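Local coordinates for protein BIFUNCTIONAL PROTEIN Proline utilization A (PutA) (Corynebacterium freiburgense, PDB 5UX5) that probably catalyses both steps of proline oxidation to glutamate, pairing an FAD-dependent proline dehydrogenase with an NAD-dependent aldehyde dehydrogenase in one chain, at residues Leu157-Leu162 / Thr741-Asp746; Ala469-Pro474 / Glu552-Val557. All coordinates share one frame; numbering follows the deposited sequence.

Both contacts bring a loop up against a helix of the aldehyde dehydrogenase half. In contact 1 the loop belongs to the proline dehydrogenase barrel, so two catalytic halves meet directly; in contact 2 it is the chain between helices 438-450 and 477-484, resting on helix 550-574. The two sites do not touch: their centres are about 28 Å apart and their nearest atoms about 15 Å. In sequence, contact 2 falls between the segments of contact 1. FAD is bound by residues between 232 and 422, NAD by residues between 591 and 821; residues 157-162, 469-474 and 552-557 belong to neither. In each contact one polar helix side chain bonds to loop backbone, in contact 2 to a serine hydroxyl too.

Contact 1: residues Leu157-Leu162 / Thr741-Asp746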
loop_
_atom_site.group_PDB
_atom_site.type_symbol
_atom_site.label_atom_id
_atom_site.label_comp_id
_atom_site.label_asym_id
_atom_site.label_seq_id
_atom_site.Cartn_x
_atom_site.Cartn_y
_atom_site.Cartn_z
ATOM N N LEU A 157 6.226 19.351 18.830
ATOM C CA LEU A 157 6.683 18.196 18.070
ATOM C C LEU A 157 6.813 16.975 18.981
ATOM O O LEU A 157 6.757 17.077 20.210
ATOM C CB LEU A 157 8.018 18.505 17.390
ATOM C CG LEU A 157 8.033 19.762 16.507
ATOM C CD1 LEU A 157 9.451 20.054 15.979
ATOM C CD2 LEU A 157 7.016 19.692 15.374
ATOM N N GLY A 158 7.006 15.805 18.382
ATOM C CA GLY A 158 7.251 14.646 19.221
ATOM C C GLY A 158 7.102 13.337 18.471
ATOM O O GLY A 158 7.209 13.292 17.250
ATOM N N GLU A 159 6.899 12.274 19.257
ATOM C CA GLU A 159 6.770 10.904 18.761
ATOM C C GLU A 159 5.685 10.814 17.692
ATOM O O GLU A 159 4.664 11.503 17.759
ATOM C CB GLU A 159 6.441 9.963 19.940
ATOM C CG GLU A 159 7.078 8.558 19.946
ATOM C CD GLU A 159 6.799 7.780 21.250
ATOM O OE1 GLU A 159 5.787 8.051 21.944
ATOM O OE2 GLU A 159 7.603 6.891 21.596
ATOM N N ALA A 160 5.896 9.939 16.711
ATOM C CA ALA A 160 4.913 9.771 15.646
ATOM C C ALA A 160 3.555 9.441 16.244
ATOM O O ALA A 160 3.451 8.645 17.180
ATOM C CB ALA A 160 5.328 8.659 14.686
ATOM N N VAL A 161 2.514 10.083 15.724
ATOM C CA VAL A 161 1.165 9.924 16.266
ATOM C C VAL A 161 0.522 8.749 15.532
ATOM O O VAL A 161 -0.217 8.914 14.560
ATOM C CB VAL A 161 0.342 11.204 16.163
ATOM C CG1 VAL A 161 -0.990 11.017 16.873
ATOM C CG2 VAL A 161 1.101 12.368 16.754
ATOM N N LEU A 162 0.792 7.540 16.040
ATOM C CA LEU A 162 0.235 6.301 15.517
ATOM C C LEU A 162 -0.956 5.779 16.310
ATOM O O LEU A 162 -1.711 4.958 15.782
ATOM C CB LEU A 162 1.328 5.229 15.460
ATOM C CG LEU A 162 2.497 5.742 14.602
ATOM C CD1 LEU A 162 3.680 4.791 14.534
ATOM C CD2 LEU A 162 2.023 6.064 13.211
ATOM N N THR A 741 7.952 -1.072 20.557
ATOM C CA THR A 741 6.887 -1.842 21.190
ATOM C C THR A 741 5.817 -0.932 21.783
ATOM O O THR A 741 4.617 -1.178 21.594
ATOM C CB THR A 741 7.456 -2.765 22.259
ATOM O OG1 THR A 741 8.691 -3.339 21.796
ATOM C CG2 THR A 741 6.441 -3.871 22.542
ATOM N N ASP A 742 6.225 0.129 22.490
ATOM C CA ASP A 742 5.244 1.078 23.004
ATOM C C ASP A 742 4.348 1.585 21.879
ATOM O O ASP A 742 3.115 1.582 22.002
ATOM C CB ASP A 742 5.932 2.265 23.677
ATOM C CG ASP A 742 6.438 1.969 25.069
ATOM O OD1 ASP A 742 5.910 1.068 25.785
ATOM O OD2 ASP A 742 7.375 2.703 25.455
ATOM N N GLN A 743 4.956 2.030 20.769
ATOM C CA GLN A 743 4.182 2.592 19.661
ATOM C C GLN A 743 3.271 1.555 19.014
ATOM O O GLN A 743 2.129 1.869 18.649
ATOM C CB GLN A 743 5.114 3.192 18.605
ATOM C CG GLN A 743 5.843 4.442 19.067
ATOM C CD GLN A 743 5.049 5.700 18.789
ATOM O OE1 GLN A 743 4.040 5.964 19.448
ATOM N NE2 GLN A 743 5.496 6.486 17.811
ATOM N N LEU A 744 3.769 0.324 18.821
ATOM C CA LEU A 744 2.931 -0.744 18.283
ATOM C C LEU A 744 1.722 -0.980 19.170
ATOM O O LEU A 744 0.596 -1.124 18.679
ATOM C CB LEU A 744 3.735 -2.034 18.136
ATOM C CG LEU A 744 2.909 -3.288 17.822
ATOM C CD1 LEU A 744 2.239 -3.131 16.469
ATOM C CD2 LEU A 744 3.745 -4.561 17.884
ATOM N N ILE A 745 1.935 -1.001 20.483
ATOM C CA ILE A 745 0.821 -1.174 21.412
ATOM C C ILE A 745 -0.184 -0.039 21.256
ATOM O O ILE A 745 -1.389 -0.274 21.110
ATOM C CB ILE A 745 1.345 -1.291 22.856
ATOM C CG1 ILE A 745 2.062 -2.626 23.031
ATOM C CG2 ILE A 745 0.229 -1.132 23.870
ATOM C CD1 ILE A 745 2.713 -2.787 24.336
ATOM N N ASP A 746 0.304 1.210 21.230
ATOM C CA ASP A 746 -0.585 2.361 21.087
ATOM C C ASP A 746 -1.378 2.286 19.783
ATOM O O ASP A 746 -2.595 2.513 19.755
ATOM C CB ASP A 746 0.232 3.648 21.174
ATOM C CG ASP A 746 -0.642 4.900 21.264
ATOM O OD1 ASP A 746 -1.840 4.767 21.594
ATOM O OD2 ASP A 746 -0.131 6.023 21.031
#
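Leu162 and Gln743 mark the closest backbone approach, CA to CA 6.8 Å, where the loop leaving strand 151-157 turns past one side of helix 740-750. Gln743 does nearly all the work. Its CG lies beside the backbone N, and a sharp bend at the next bond (chi2 -89°) swings the amide out to the loop, where NE2 donates to Ala160 O at 3.0 Å. The bond is fairly straight, 160° at the hydrogen, and the oxygen lies close to the amide plane of Gln743. Asp707 OD1, on helix 706-718, accepts from the same NE2, so the amide is tied to both the loop and its own domain, which should fix its rotation. Ala160 O also takes a weak bond from Leu162 N, closing the inverse gamma turn centred on Val161.

Glu159 comes in from the opposite direction and lays its carboxylate flat over the amide. The planes are only 13° apart, with Glu159 CD 3.7 Å from Gln743 CD. This side chain is poorly ordered; a long, weak ion pair links its OE2 to Arg739. On the other face of the amide, Leu162 crosses Gln743 at about a right angle, with CD1 over NE2 at 4.1 Å, and both side chains also rest on Val710. One turn along the helix, Asp746 reaches past the loop: its two oxygens accept from the backbone N of Gly165 and Glu166, in the first turn of helix 164-178. Loop and following helix are therefore both held by helix 740-750. The loop itself is a beta-alpha connection of the proline dehydrogenase TIM barrel, joining strand 151-157 to helix 164-178, and here it serves as an interdomain surface against the aldehyde dehydrogenase domain.

Contact 2: residues Ala469-Pro474 / Glu552-Val557; sequences ASDSDP and EADPEV
Where Ser472 meets Asp554, an extended loop leading to helix 477-484 docks tightly on the proline-kinked start of helix 550-574 in the aldehyde dehydrogenase region. The carboxylate of Asp554 holds one residue with both oxygens. OD2 accepts from the backbone N of Ser472 at 2.7 Å through its syn lone pair, while OD1 takes the Ser472 hydroxyl. With chi1 -174°, CG anti to the backbone N, the carboxylate reaches the loop at Ser472. Arg535 of helix 535-544 forms a salt bridge with OD1, probably offsetting some of the charge of this buried acid.

The neighbouring pair is looser. Asp471 lies across the exposed ring of Pro555 at about a right angle, with OD2 3.9 Å from Pro555 CB; this is van der Waals contact at the open edge. Its OD1 is held by Ser558 OG on the same helix, and stands 4.4 Å from Asp554 OD2, a like-charged neighbour. Pro555 N makes no bond to the preceding turn, hence the kink. The Ser472 hydroxyl, finally, meets Asp554 OD1 on the syn side, with OG 33° out of the carboxylate plane.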
loop_
_atom_site.group_PDB
_atom_site.type_symbol
_atom_site.label_atom_id
_atom_site.label_comp_id
_atom_site.label_asym_id
_atom_site.label_seq_id
_atom_site.Cartn_x
_atom_site.Cartn_y
_atom_site.Cartn_z
ATOM N N ALA A 469 -4.495 -0.669 -12.817
ATOM C CA ALA A 469 -5.694 0.124 -12.547
ATOM C C ALA A 469 -5.548 0.912 -11.246
ATOM O O ALA A 469 -5.071 0.382 -10.235
ATOM C CB ALA A 469 -6.911 -0.799 -12.461
ATOM N N SER A 470 -5.965 2.185 -11.254
ATOM C CA SER A 470 -5.750 3.014 -10.063
ATOM C C SER A 470 -6.915 2.892 -9.090
ATOM O O SER A 470 -8.078 2.795 -9.488
ATOM C CB SER A 470 -5.542 4.492 -10.413
ATOM O OG SER A 470 -6.597 5.002 -11.193
ATOM N N ASP A 471 -6.586 2.910 -7.803
ATOM C CA ASP A 471 -7.574 2.789 -6.736
ATOM C C ASP A 471 -8.441 4.037 -6.625
ATOM O O ASP A 471 -8.107 5.118 -7.124
ATOM C CB ASP A 471 -6.895 2.573 -5.386
ATOM C CG ASP A 471 -6.197 1.260 -5.298
ATOM O OD1 ASP A 471 -6.482 0.414 -6.153
ATOM O OD2 ASP A 471 -5.391 1.060 -4.365
ATOM N N SER A 472 -9.543 3.878 -5.895
ATOM C CA SER A 472 -10.412 5.001 -5.585
ATOM C C SER A 472 -9.687 5.985 -4.662
ATOM O O SER A 472 -8.980 5.577 -3.748
ATOM C CB SER A 472 -11.700 4.475 -4.956
ATOM O OG SER A 472 -12.345 3.546 -5.823
ATOM N N ASP A 473 -9.857 7.297 -4.910
ATOM C CA ASP A 473 -9.138 8.321 -4.159
ATOM C C ASP A 473 -10.065 8.994 -3.138
ATOM O O ASP A 473 -10.847 9.883 -3.506
ATOM C CB ASP A 473 -8.555 9.365 -5.120
ATOM C CG ASP A 473 -7.608 10.353 -4.431
ATOM O OD1 ASP A 473 -7.553 10.374 -3.179
ATOM O OD2 ASP A 473 -6.907 11.113 -5.147
ATOM N N PRO A 474 -9.987 8.653 -1.847
ATOM C CA PRO A 474 -10.844 9.325 -0.854
ATOM C C PRO A 474 -10.424 10.756 -0.537
ATOM O O PRO A 474 -11.054 11.396 0.324
ATOM C CB PRO A 474 -10.740 8.426 0.384
ATOM C CG PRO A 474 -9.463 7.650 0.199
ATOM C CD PRO A 474 -9.154 7.587 -1.268
ATOM N N GLU A 552 -9.913 -2.086 2.269
ATOM C CA GLU A 552 -9.440 -3.412 1.904
ATOM C C GLU A 552 -10.088 -3.918 0.622
ATOM O O GLU A 552 -9.418 -4.523 -0.221
ATOM C CB GLU A 552 -9.716 -4.399 3.044
ATOM C CG GLU A 552 -8.903 -4.167 4.304
ATOM C CD GLU A 552 -7.473 -4.650 4.183
ATOM O OE1 GLU A 552 -7.215 -5.539 3.344
ATOM O OE2 GLU A 552 -6.604 -4.158 4.937
ATOM N N ALA A 553 -11.374 -3.646 0.424
ATOM C CA ALA A 553 -12.051 -4.187 -0.749
ATOM C C ALA A 553 -11.678 -3.446 -2.042
ATOM O O ALA A 553 -11.600 -4.077 -3.099
ATOM C CB ALA A 553 -13.556 -4.168 -0.516
ATOM N N ASP A 554 -11.490 -2.111 -1.990
ATOM C CA ASP A 554 -11.231 -1.330 -3.204
ATOM C C ASP A 554 -9.959 -1.723 -3.950
ATOM O O ASP A 554 -10.023 -1.849 -5.183
ATOM C CB ASP A 554 -11.252 0.162 -2.864
ATOM C CG ASP A 554 -11.129 1.069 -4.099
ATOM O OD1 ASP A 554 -12.036 1.057 -4.969
ATOM O OD2 ASP A 554 -10.142 1.847 -4.165
ATOM N N PRO A 555 -8.790 -1.915 -3.320
ATOM C CA PRO A 555 -7.631 -2.407 -4.102
ATOM C C PRO A 555 -7.865 -3.773 -4.696
ATOM O O PRO A 555 -7.227 -4.124 -5.694
ATOM C CB PRO A 555 -6.488 -2.461 -3.078
ATOM C CG PRO A 555 -6.915 -1.638 -1.963
ATOM C CD PRO A 555 -8.419 -1.690 -1.913
ATOM N N GLU A 556 -8.764 -4.559 -4.103
ATOM C CA GLU A 556 -9.042 -5.893 -4.615
ATOM C C GLU A 556 -9.765 -5.828 -5.944
ATOM O O GLU A 556 -9.540 -6.677 -6.823
ATOM C CB GLU A 556 -9.861 -6.696 -3.602
ATOM C CG GLU A 556 -9.977 -8.126 -4.025
ATOM C CD GLU A 556 -10.840 -8.982 -3.149
ATOM O OE1 GLU A 556 -10.953 -8.701 -1.936
ATOM O OE2 GLU A 556 -11.375 -9.974 -3.684
ATOM N N VAL A 557 -10.644 -4.834 -6.104
ATOM C CA VAL A 557 -11.291 -4.618 -7.392
ATOM C C VAL A 557 -10.246 -4.196 -8.421
ATOM O O VAL A 557 -10.321 -4.559 -9.602
ATOM C CB VAL A 557 -12.438 -3.599 -7.242
ATOM C CG1 VAL A 557 -13.023 -3.231 -8.612
ATOM C CG2 VAL A 557 -13.505 -4.173 -6.317
#